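Local coordinates for methylenetetrahydrofolate--tRNA-(uracil-5-)-methyltransferase trmFO (Thermus thermophilus, PDB 3G5S), which is an FAD-dependent tRNA methyltransferase that probably uses methylenetetrahydrofolate to convert uridine 54 of tRNAs into 5-methyluridine, at residues V4-A9 against V27-M32; E58-A63 against K412-Y417; A315-G320 against A385-F390. One frame throughout, in Å; residues are numbered along the deposited sequence.

Contact 1: V4-A9 against V27-M32. With FAD (flavin-adenine dinucleotide), chain B.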
loop_
_atom_site.group_PDB
_atom_site.type_symbol
_atom_site.label_atom_id
_atom_site.label_comp_id
_atom_site.label_asym_id
_atom_site.label_seq_id
_atom_site.Cartn_x
_atom_site.Cartn_y
_atom_site.Cartn_z
ATOM N N VAL A 4 12.103 4.128 -22.972
ATOM C CA VAL A 4 12.089 3.779 -21.564
ATOM C C VAL A 4 11.408 2.429 -21.411
ATOM O O VAL A 4 10.343 2.200 -21.982
ATOM C CB VAL A 4 11.338 4.841 -20.740
ATOM C CG1 VAL A 4 11.067 4.334 -19.327
ATOM C CG2 VAL A 4 12.140 6.119 -20.717
ATOM N N ASN A 5 12.042 1.525 -20.668
ATOM C CA ASN A 5 11.451 0.227 -20.403
ATOM C C ASN A 5 10.416 0.328 -19.299
ATOM O O ASN A 5 10.671 0.950 -18.271
ATOM C CB ASN A 5 12.525 -0.759 -19.962
ATOM C CG ASN A 5 13.608 -0.937 -20.997
ATOM O OD1 ASN A 5 13.325 -1.302 -22.139
ATOM N ND2 ASN A 5 14.855 -0.682 -20.610
ATOM N N VAL A 6 9.264 -0.298 -19.514
ATOM C CA VAL A 6 8.284 -0.488 -18.452
ATOM C C VAL A 6 8.018 -1.980 -18.385
ATOM O O VAL A 6 7.581 -2.591 -19.365
ATOM C CB VAL A 6 6.983 0.303 -18.696
ATOM C CG1 VAL A 6 5.954 -0.015 -17.597
ATOM C CG2 VAL A 6 7.273 1.799 -18.751
ATOM N N VAL A 7 8.329 -2.575 -17.238
ATOM C CA VAL A 7 8.236 -4.014 -17.094
ATOM C C VAL A 7 6.983 -4.368 -16.306
ATOM O O VAL A 7 6.890 -4.114 -15.102
ATOM C CB VAL A 7 9.494 -4.604 -16.410
ATOM C CG1 VAL A 7 9.392 -6.117 -16.349
ATOM C CG2 VAL A 7 10.767 -4.166 -17.142
ATOM N N GLY A 8 6.021 -4.950 -17.013
ATOM C CA GLY A 8 4.730 -5.302 -16.446
ATOM C C GLY A 8 3.662 -4.333 -16.923
ATOM O O GLY A 8 3.799 -3.126 -16.725
ATOM N N ALA A 9 2.612 -4.860 -17.550
ATOM C CA ALA A 9 1.516 -4.048 -18.065
ATOM C C ALA A 9 0.244 -4.250 -17.248
ATOM O O ALA A 9 -0.838 -4.478 -17.799
ATOM C CB ALA A 9 1.269 -4.355 -19.528
ATOM N N VAL A 27 8.213 4.243 -25.310
ATOM C CA VAL A 27 8.145 3.215 -24.287
ATOM C C VAL A 27 8.295 1.842 -24.920
ATOM O O VAL A 27 7.803 1.595 -26.026
ATOM C CB VAL A 27 6.796 3.291 -23.525
ATOM C CG1 VAL A 27 6.630 2.115 -22.573
ATOM C CG2 VAL A 27 6.685 4.618 -22.779
ATOM N N ARG A 28 9.006 0.974 -24.210
ATOM C CA ARG A 28 9.053 -0.443 -24.492
ATOM C C ARG A 28 8.366 -1.118 -23.313
ATOM O O ARG A 28 8.914 -1.163 -22.208
ATOM C CB ARG A 28 10.507 -0.902 -24.597
ATOM C CG ARG A 28 10.673 -2.340 -25.014
ATOM C CD ARG A 28 12.149 -2.710 -25.182
ATOM N NE ARG A 28 12.803 -1.950 -26.247
ATOM C CZ ARG A 28 13.683 -0.970 -26.049
ATOM N NH1 ARG A 28 14.025 -0.606 -24.820
ATOM N NH2 ARG A 28 14.218 -0.345 -27.089
ATOM N N LEU A 29 7.149 -1.598 -23.552
ATOM C CA LEU A 29 6.310 -2.162 -22.504
ATOM C C LEU A 29 6.358 -3.674 -22.588
ATOM O O LEU A 29 5.914 -4.259 -23.578
ATOM C CB LEU A 29 4.873 -1.668 -22.678
ATOM C CG LEU A 29 3.825 -2.183 -21.693
ATOM C CD1 LEU A 29 4.172 -1.773 -20.274
ATOM C CD2 LEU A 29 2.454 -1.663 -22.085
ATOM N N PHE A 30 6.919 -4.298 -21.556
ATOM C CA PHE A 30 7.052 -5.750 -21.503
ATOM C C PHE A 30 5.891 -6.351 -20.725
ATOM O O PHE A 30 5.553 -5.886 -19.634
ATOM C CB PHE A 30 8.348 -6.160 -20.790
ATOM C CG PHE A 30 9.613 -5.781 -21.512
ATOM C CD1 PHE A 30 10.199 -4.542 -21.311
ATOM C CD2 PHE A 30 10.242 -6.684 -22.351
ATOM C CE1 PHE A 30 11.373 -4.206 -21.953
ATOM C CE2 PHE A 30 11.412 -6.350 -22.994
ATOM C CZ PHE A 30 11.982 -5.117 -22.797
ATOM N N GLU A 31 5.298 -7.401 -21.279
ATOM C CA GLU A 31 4.253 -8.135 -20.591
ATOM C C GLU A 31 4.357 -9.600 -20.963
ATOM O O GLU A 31 4.337 -9.954 -22.142
ATOM C CB GLU A 31 2.871 -7.587 -20.952
ATOM C CG GLU A 31 1.721 -8.371 -20.341
ATOM C CD GLU A 31 1.878 -8.567 -18.849
ATOM O OE1 GLU A 31 1.933 -9.740 -18.412
ATOM O OE2 GLU A 31 1.956 -7.552 -18.114
HETATM N N MSE A 32 4.470 -10.460 -19.960
HETATM C CA MSE A 32 4.627 -11.882 -20.237
HETATM C C MSE A 32 3.312 -12.590 -20.577
HETATM O O MSE A 32 3.318 -13.639 -21.224
HETATM C CB MSE A 32 5.322 -12.571 -19.071
HETATM C CG MSE A 32 4.509 -12.641 -17.808
HETATM SE SE MSE A 32 5.558 -13.396 -16.372
HETATM C CE MSE A 32 4.142 -13.519 -15.035
HETATM P PA FAD B . -0.344 -6.268 -11.646
HETATM O O1A FAD B . -0.409 -7.688 -11.161
HETATM O O2A FAD B . -1.626 -5.575 -11.988
HETATM O O5B FAD B . 0.612 -6.145 -12.919
HETATM C C5B FAD B . 1.877 -6.777 -12.960
HETATM C C4B FAD B . 2.106 -7.234 -14.387
HETATM O O4B FAD B . 3.445 -7.679 -14.525
HETATM C C3B FAD B . 1.216 -8.419 -14.755
HETATM O O3B FAD B . 0.516 -8.166 -15.959
HETATM C C2B FAD B . 2.190 -9.589 -14.900
HETATM O O2B FAD B . 1.817 -10.553 -15.864
HETATM C C1B FAD B . 3.467 -8.878 -15.304
HETATM N N9A FAD B . 4.747 -9.529 -14.988
HETATM C C8A FAD B . 5.138 -10.080 -13.799
HETATM N N7A FAD B . 6.425 -10.471 -13.906
HETATM C C5A FAD B . 6.856 -10.160 -15.158
HETATM C C6A FAD B . 8.065 -10.323 -15.818
HETATM N N6A FAD B . 9.178 -10.719 -15.187
HETATM N N1A FAD B . 8.170 -9.879 -17.109
HETATM C C2A FAD B . 7.105 -9.306 -17.761
HETATM N N3A FAD B . 5.900 -9.136 -17.117
HETATM C C4A FAD B . 5.804 -9.569 -15.843
HETATM N N1 FAD B . -6.372 -4.845 -5.202
HETATM C C2 FAD B . -7.509 -4.129 -4.928
HETATM O O2 FAD B . -7.473 -2.902 -4.856
HETATM N N3 FAD B . -8.703 -4.798 -4.735
HETATM C C4 FAD B . -8.799 -6.177 -4.815
HETATM O O4 FAD B . -9.884 -6.745 -4.642
HETATM C C4X FAD B . -7.636 -6.893 -5.096
HETATM N N5 FAD B . -7.661 -8.267 -5.181
HETATM C C5X FAD B . -6.503 -8.958 -5.470
HETATM C C6 FAD B . -6.546 -10.346 -5.564
HETATM C C7 FAD B . -5.393 -11.067 -5.842
HETATM C C7M FAD B . -5.446 -12.567 -5.942
HETATM C C8 FAD B . -4.193 -10.391 -6.037
HETATM C C8M FAD B . -2.940 -11.160 -6.343
HETATM C C9 FAD B . -4.148 -9.002 -5.947
HETATM C C9A FAD B . -5.301 -8.276 -5.661
HETATM N N10 FAD B . -5.255 -6.891 -5.552
HETATM C C10 FAD B . -6.431 -6.217 -5.285
HETATM C "C1'" FAD B . -3.970 -6.229 -5.109
HETATM C "C2'" FAD B . -3.401 -5.215 -6.117
HETATM O "O2'" FAD B . -3.990 -3.933 -5.985
HETATM C "C3'" FAD B . -3.495 -5.717 -7.558
HETATM O "O3'" FAD B . -2.675 -6.866 -7.642
HETATM C "C4'" FAD B . -3.036 -4.689 -8.590
HETATM O "O4'" FAD B . -3.378 -5.180 -9.870
HETATM C "C5'" FAD B . -1.544 -4.392 -8.486
HETATM O "O5'" FAD B . -1.126 -3.660 -9.617
HETATM P P FAD B . 0.355 -3.871 -10.184
HETATM O O1P FAD B . 1.372 -3.633 -9.114
HETATM O O2P FAD B . 0.458 -3.054 -11.429
HETATM O O3P FAD B . 0.434 -5.442 -10.512
#
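Strands 4-7 and 27-30, neighbours in the parallel sheet of an FAD-binding Rossmann-type domain, pair V4 to V7 with V27 to F30 in register. R28 N gives to V4 O, V6 N to R28 O and F30 N to V6 O, each at 2.9 Å, and G8 N extends the ladder to F30 O. V6 CG1 packs on L29 CD1 (3.7 Å) on the face turned to helix 11-22. On the other face N5 OD1, in the plane of the R28 guanidinium, accepts from NH1 (2.9 Å) and also meets the edge of the F30 ring at CE1. Helix 11-22 links the strands in a beta-alpha-beta unit whose first turn carries the GxGxxG signature. There G8 packs against the FAD ribose, where a side chain would clash with O4B. E31, past the second strand, binds both ribose hydroxyls: OE1 accepts from FAD O2B and OE2 from O3B, each at 2.7 Å. A9 N reaches E31 OE2 (2.8 Å) nearly in line with its C-O bond, the carboxylate being turned there by a bend at chi2 (51°). A glutamine here, with no charge and an NH2 for one carboxylate oxygen, would probably leave A9 N or a ribose hydroxyl without its acceptor.

Contact 2: E58-A63 against K412-Y417. With EDO (1,2-ethanediol), chain H.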
loop_
_atom_site.group_PDB
_atom_site.type_symbol
_atom_site.label_atom_id
_atom_site.label_comp_id
_atom_site.label_asym_id
_atom_site.label_seq_id
_atom_site.Cartn_x
_atom_site.Cartn_y
_atom_site.Cartn_z
ATOM N N GLU A 58 -15.824 6.687 -3.179
ATOM C CA GLU A 58 -15.670 7.948 -3.906
ATOM C C GLU A 58 -15.838 9.191 -3.045
ATOM O O GLU A 58 -15.437 10.287 -3.441
ATOM C CB GLU A 58 -16.730 8.047 -5.000
ATOM C CG GLU A 58 -16.529 7.165 -6.197
ATOM C CD GLU A 58 -17.373 7.642 -7.360
ATOM O OE1 GLU A 58 -18.595 7.376 -7.368
ATOM O OE2 GLU A 58 -16.819 8.311 -8.254
ATOM N N GLY A 59 -16.469 9.033 -1.890
ATOM C CA GLY A 59 -16.835 10.180 -1.081
ATOM C C GLY A 59 -15.678 11.072 -0.658
ATOM O O GLY A 59 -14.526 10.640 -0.612
ATOM N N GLU A 60 -15.994 12.326 -0.339
ATOM C CA GLU A 60 -15.002 13.289 0.139
ATOM C C GLU A 60 -14.498 12.941 1.531
ATOM O O GLU A 60 -13.582 13.583 2.054
ATOM C CB GLU A 60 -15.582 14.699 0.165
ATOM C CG GLU A 60 -15.707 15.343 -1.193
ATOM C CD GLU A 60 -16.411 16.679 -1.124
ATOM O OE1 GLU A 60 -16.683 17.148 0.002
ATOM O OE2 GLU A 60 -16.702 17.254 -2.193
ATOM N N THR A 61 -15.106 11.929 2.135
ATOM C CA THR A 61 -14.627 11.438 3.418
ATOM C C THR A 61 -13.707 10.228 3.260
ATOM O O THR A 61 -13.232 9.685 4.258
ATOM C CB THR A 61 -15.785 11.030 4.332
ATOM O OG1 THR A 61 -16.523 9.980 3.703
ATOM C CG2 THR A 61 -16.702 12.213 4.595
ATOM N N ASN A 62 -13.451 9.822 2.014
ATOM C CA ASN A 62 -12.663 8.620 1.735
ATOM C C ASN A 62 -11.286 8.944 1.189
ATOM O O ASN A 62 -11.152 9.670 0.208
ATOM C CB ASN A 62 -13.378 7.721 0.723
ATOM C CG ASN A 62 -14.643 7.121 1.269
ATOM O OD1 ASN A 62 -14.639 6.481 2.322
ATOM N ND2 ASN A 62 -15.740 7.308 0.551
ATOM N N ALA A 63 -10.252 8.392 1.819
ATOM C CA ALA A 63 -8.884 8.594 1.338
ATOM C C ALA A 63 -8.712 8.141 -0.115
ATOM O O ALA A 63 -8.020 8.793 -0.897
ATOM C CB ALA A 63 -7.905 7.872 2.236
ATOM N N LYS A 412 -13.409 16.601 9.458
ATOM C CA LYS A 412 -11.957 16.639 9.286
ATOM C C LYS A 412 -11.548 15.986 7.979
ATOM O O LYS A 412 -10.669 16.483 7.278
ATOM C CB LYS A 412 -11.226 16.000 10.468
ATOM C CG LYS A 412 -11.224 16.901 11.680
ATOM C CD LYS A 412 -10.253 16.466 12.756
ATOM C CE LYS A 412 -10.186 17.504 13.870
ATOM N NZ LYS A 412 -9.079 17.211 14.815
ATOM N N ARG A 413 -12.194 14.876 7.642
ATOM C CA ARG A 413 -11.886 14.184 6.398
ATOM C C ARG A 413 -12.264 15.034 5.189
ATOM O O ARG A 413 -11.494 15.134 4.232
ATOM C CB ARG A 413 -12.559 12.811 6.369
ATOM C CG ARG A 413 -11.976 11.852 7.395
ATOM C CD ARG A 413 -12.859 10.655 7.641
ATOM N NE ARG A 413 -12.292 9.848 8.711
ATOM C CZ ARG A 413 -12.976 8.973 9.435
ATOM N NH1 ARG A 413 -14.263 8.778 9.193
ATOM N NH2 ARG A 413 -12.368 8.296 10.399
ATOM N N GLN A 414 -13.431 15.664 5.231
ATOM C CA GLN A 414 -13.810 16.560 4.150
ATOM C C GLN A 414 -12.791 17.693 3.993
ATOM O O GLN A 414 -12.418 18.059 2.881
ATOM C CB GLN A 414 -15.229 17.096 4.379
ATOM C CG GLN A 414 -16.307 16.006 4.277
ATOM C CD GLN A 414 -17.707 16.502 4.593
ATOM O OE1 GLN A 414 -18.686 16.053 3.994
ATOM N NE2 GLN A 414 -17.809 17.421 5.540
ATOM N N ALA A 415 -12.331 18.240 5.112
ATOM C CA ALA A 415 -11.320 19.287 5.085
ATOM C C ALA A 415 -10.003 18.777 4.498
ATOM O O ALA A 415 -9.370 19.478 3.708
ATOM C CB ALA A 415 -11.102 19.844 6.475
HETATM N N MSE A 416 -9.606 17.564 4.874
HETATM C CA MSE A 416 -8.385 16.967 4.342
HETATM C C MSE A 416 -8.493 16.738 2.836
HETATM O O MSE A 416 -7.517 16.902 2.097
HETATM C CB MSE A 416 -8.103 15.635 5.038
HETATM C CG MSE A 416 -7.656 15.736 6.482
HETATM SE SE MSE A 416 -7.316 13.945 7.173
HETATM C CE MSE A 416 -6.535 14.406 8.897
ATOM N N TYR A 417 -9.670 16.329 2.387
ATOM C CA TYR A 417 -9.908 16.119 0.969
ATOM C C TYR A 417 -9.710 17.416 0.192
ATOM O O TYR A 417 -8.972 17.459 -0.792
ATOM C CB TYR A 417 -11.311 15.555 0.758
ATOM C CG TYR A 417 -11.728 15.335 -0.673
ATOM C CD1 TYR A 417 -12.126 16.398 -1.470
ATOM C CD2 TYR A 417 -11.768 14.056 -1.212
ATOM C CE1 TYR A 417 -12.523 16.200 -2.772
ATOM C CE2 TYR A 417 -12.173 13.847 -2.511
ATOM C CZ TYR A 417 -12.540 14.924 -3.283
ATOM O OH TYR A 417 -12.949 14.718 -4.579
HETATM C C1 EDO H . -9.828 11.849 11.022
HETATM O O1 EDO H . -9.414 11.156 12.206
HETATM C C2 EDO H . -9.105 11.269 9.813
HETATM O O2 EDO H . -9.580 9.940 9.571
HETATM O O HOH W 1 -14.833 18.676 1.094
#
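E60, Y417 and T61 carry most of this contact between a surface turn and a helix. The E60 side chain crosses the Y417 ring at about a right angle, with CG 3.7 Å from the ring centroid and 11° off its normal, a CH-pi contact over the middle of one face. E60 CB lies above the Y417 CG side of the ring, and the carboxylate plane is tilted 28° from it. With CG of Y417 anti to the backbone N (chi1 178°), the ring is swung out from the helix to lie against E60; the E60 carbonyl O also comes to 3.3 Å from Y417 CB. Beyond the ring, the E60 chain stretches out so that OE1 takes a hydrogen bond from a water at 2.6 Å. The same water donates to Q414 O (3.1 Å), tying the carboxylate to the helix backbone. T61 works further back along the helix: its CG2 lies alongside Q414 CG at 3.8 Å, while its carbonyl O rests 3.5 Å from R413 CD. The R413 chain then runs away from the turn, where NE donates to O2 of an ethanediol. The type I turn G59 to N62 presents E60 and T61 at its centre. It connects strand 54-57 to helix 63-74, whose L66 and A69 also touch Y417; helix 409-429 packs against both the turn and the helix that follows it.

Contact 3: A315-G320 against A385-F390. With GSH (glutathione), chain C; EDO (1,2-ethanediol), chain F.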
loop_
_atom_site.group_PDB
_atom_site.type_symbol
_atom_site.label_atom_id
_atom_site.label_comp_id
_atom_site.label_asym_id
_atom_site.label_seq_id
_atom_site.Cartn_x
_atom_site.Cartn_y
_atom_site.Cartn_z
ATOM N N ALA A 315 10.618 -0.715 0.544
ATOM C CA ALA A 315 10.672 0.634 0.002
ATOM C C ALA A 315 11.516 1.589 0.849
ATOM O O ALA A 315 12.329 2.326 0.303
ATOM C CB ALA A 315 9.274 1.186 -0.244
ATOM N N PRO A 316 11.353 1.580 2.187
ATOM C CA PRO A 316 12.146 2.563 2.932
ATOM C C PRO A 316 13.651 2.346 2.791
ATOM O O PRO A 316 14.412 3.314 2.833
ATOM C CB PRO A 316 11.696 2.357 4.384
ATOM C CG PRO A 316 10.342 1.759 4.281
ATOM C CD PRO A 316 10.331 0.932 3.029
ATOM N N ARG A 317 14.079 1.101 2.613
ATOM C CA ARG A 317 15.501 0.832 2.440
ATOM C C ARG A 317 15.989 1.104 1.020
ATOM O O ARG A 317 17.155 1.421 0.829
ATOM C CB ARG A 317 15.820 -0.615 2.813
ATOM C CG ARG A 317 15.671 -0.936 4.292
ATOM C CD ARG A 317 16.534 -0.035 5.180
ATOM N NE ARG A 317 17.963 -0.150 4.905
ATOM C CZ ARG A 317 18.764 -1.049 5.464
ATOM N NH1 ARG A 317 18.274 -1.931 6.326
ATOM N NH2 ARG A 317 20.054 -1.074 5.153
ATOM N N LEU A 318 15.111 0.965 0.030
ATOM C CA LEU A 318 15.536 0.953 -1.371
ATOM C C LEU A 318 15.118 2.146 -2.220
ATOM O O LEU A 318 15.797 2.452 -3.196
ATOM C CB LEU A 318 15.048 -0.309 -2.070
ATOM C CG LEU A 318 15.592 -1.634 -1.544
ATOM C CD1 LEU A 318 15.040 -2.784 -2.371
ATOM C CD2 LEU A 318 17.122 -1.663 -1.513
ATOM N N LEU A 319 13.985 2.773 -1.890
ATOM C CA LEU A 319 13.361 3.773 -2.760
ATOM C C LEU A 319 13.283 5.156 -2.134
ATOM O O LEU A 319 13.056 5.300 -0.933
ATOM C CB LEU A 319 11.935 3.343 -3.137
ATOM C CG LEU A 319 11.768 1.979 -3.809
ATOM C CD1 LEU A 319 10.295 1.668 -4.046
ATOM C CD2 LEU A 319 12.540 1.912 -5.119
ATOM N N GLY A 320 13.440 6.179 -2.968
ATOM C CA GLY A 320 13.096 7.530 -2.574
ATOM C C GLY A 320 11.613 7.800 -2.783
ATOM O O GLY A 320 10.896 6.992 -3.377
ATOM N N ALA A 385 8.998 5.160 6.095
ATOM C CA ALA A 385 8.406 4.297 7.104
ATOM C C ALA A 385 9.465 3.448 7.800
ATOM O O ALA A 385 10.604 3.332 7.344
ATOM C CB ALA A 385 7.333 3.413 6.490
ATOM N N ASN A 386 9.077 2.865 8.929
ATOM C CA ASN A 386 9.914 1.917 9.652
ATOM C C ASN A 386 10.351 0.782 8.720
ATOM O O ASN A 386 9.508 0.066 8.188
ATOM C CB ASN A 386 9.098 1.367 10.826
ATOM C CG ASN A 386 9.941 0.630 11.844
ATOM O OD1 ASN A 386 10.973 0.043 11.516
ATOM N ND2 ASN A 386 9.489 0.639 13.094
ATOM N N PRO A 387 11.673 0.608 8.511
ATOM C CA PRO A 387 12.121 -0.396 7.536
ATOM C C PRO A 387 12.102 -1.828 8.068
ATOM O O PRO A 387 12.096 -2.791 7.287
ATOM C CB PRO A 387 13.561 0.026 7.244
ATOM C CG PRO A 387 14.012 0.715 8.499
ATOM C CD PRO A 387 12.789 1.397 9.065
ATOM N N GLU A 388 12.118 -1.972 9.385
ATOM C CA GLU A 388 12.203 -3.294 9.988
ATOM C C GLU A 388 10.860 -3.993 9.874
ATOM O O GLU A 388 9.881 -3.567 10.479
ATOM C CB GLU A 388 12.628 -3.175 11.451
ATOM C CG GLU A 388 13.966 -2.480 11.629
ATOM C CD GLU A 388 15.088 -3.175 10.883
ATOM O OE1 GLU A 388 15.950 -2.470 10.315
ATOM O OE2 GLU A 388 15.104 -4.426 10.860
ATOM N N GLY A 389 10.805 -5.060 9.089
ATOM C CA GLY A 389 9.544 -5.741 8.846
ATOM C C GLY A 389 8.550 -4.912 8.041
ATOM O O GLY A 389 7.343 -5.065 8.191
ATOM N N PHE A 390 9.058 -4.031 7.180
ATOM C CA PHE A 390 8.207 -3.176 6.362
ATOM C C PHE A 390 7.140 -3.978 5.634
ATOM O O PHE A 390 7.441 -5.011 5.019
ATOM C CB PHE A 390 9.045 -2.396 5.342
ATOM C CG PHE A 390 8.217 -1.642 4.344
ATOM C CD1 PHE A 390 7.594 -0.455 4.698
ATOM C CD2 PHE A 390 8.049 -2.126 3.057
ATOM C CE1 PHE A 390 6.822 0.229 3.790
ATOM C CE2 PHE A 390 7.277 -1.444 2.145
ATOM C CZ PHE A 390 6.658 -0.265 2.516
HETATM N N1 GSH C . 6.452 -9.503 5.108
HETATM C CA1 GSH C . 7.828 -9.174 5.433
HETATM C C1 GSH C . 8.766 -10.366 5.317
HETATM O O11 GSH C . 8.267 -11.562 4.800
HETATM O O12 GSH C . 9.938 -10.193 5.385
HETATM C CB1 GSH C . 7.991 -8.425 6.752
HETATM C CG1 GSH C . 8.045 -9.251 8.032
HETATM C CD1 GSH C . 6.770 -9.949 8.500
HETATM O OE1 GSH C . 5.805 -10.050 7.812
HETATM N N2 GSH C . 6.770 -10.472 9.837
HETATM C CA2 GSH C . 5.586 -11.044 10.395
HETATM C C2 GSH C . 4.930 -10.131 11.426
HETATM O O2 GSH C . 5.307 -10.133 12.551
HETATM C CB2 GSH C . 5.969 -12.397 10.972
HETATM S SG2 GSH C . 4.617 -13.451 11.537
HETATM N N3 GSH C . 3.598 -9.648 11.118
HETATM C CA3 GSH C . 2.854 -8.926 12.128
HETATM C C3 GSH C . 3.328 -7.497 12.353
HETATM O O31 GSH C . 3.297 -6.977 13.424
HETATM O O32 GSH C . 4.048 -6.936 11.317
HETATM C C1 EDO F . 10.089 -6.197 3.180
HETATM O O1 EDO F . 9.881 -6.215 4.595
HETATM C C2 EDO F . 11.343 -7.004 2.875
HETATM O O2 EDO F . 12.454 -6.370 3.513
HETATM O O HOH W 2 15.737 -2.917 7.612
#
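P316 sits on the F390 ring: its CD stands 3.5 Å from the ring centroid, 11° off the normal, in a CH-pi contact over the centre of one face. Beside it, A315 CB meets the far end of the ring at F390 CZ (4.1 Å). Further round the proline, P316 CB comes 3.3 Å from A385 O and CG packs on A385 CB. R317 adds the outermost touch, its CD lying 3.6 Å from P387 CB. Bends at chi2 and chi3 fold this arginine back, and NH1 donates to a water that in turn donates to E388 OE1 (2.7 Å), bridging opposite charges. Two overlapping turns shape N386-F390. N386 OD1 accepts from E388 N at 3.1 Å, an Asx turn, and P387 to F390 form a type II turn in which G389 takes the positive phi (67°) that favours glycine. With its CG anti to the backbone N (chi1 172°), F390 directs its ring under P316 and on to Y381 and L382 of helix 374-384. N314, just before helix 315-318, bonds to R317 N through OD1 and to P387 O through ND2, linking the two segments from outside. The far side of the turn lines the glutathione pocket: G389 O is 3.7 Å from CB1 of the ligand, and Y312 OH bonds to both glutathione and F390 O.

In the fold
Contact 1 comes first along the chain and closes locally within the parallel sheet, as part of the first beta-alpha-beta unit. Contact 2 closes a loop of about 350 residues, joining the connection after strand 54-57 to the last helix, 409-429, and contact 3 is nested inside that loop. The centres of contacts 1 and 2 lie about 34 Å apart, with nearest atoms about 22 Å apart. Between contacts 1 and 3 the nearest atoms are about 13 Å apart, and between contacts 2 and 3 about 16 Å, so none touches another. Contact 1 holds the adenosine end of FAD and contact 3 borders the glutathione pocket, whereas contact 2, away from both ligand sites, packs helix 409-429 on the connection leading into helix 63-74.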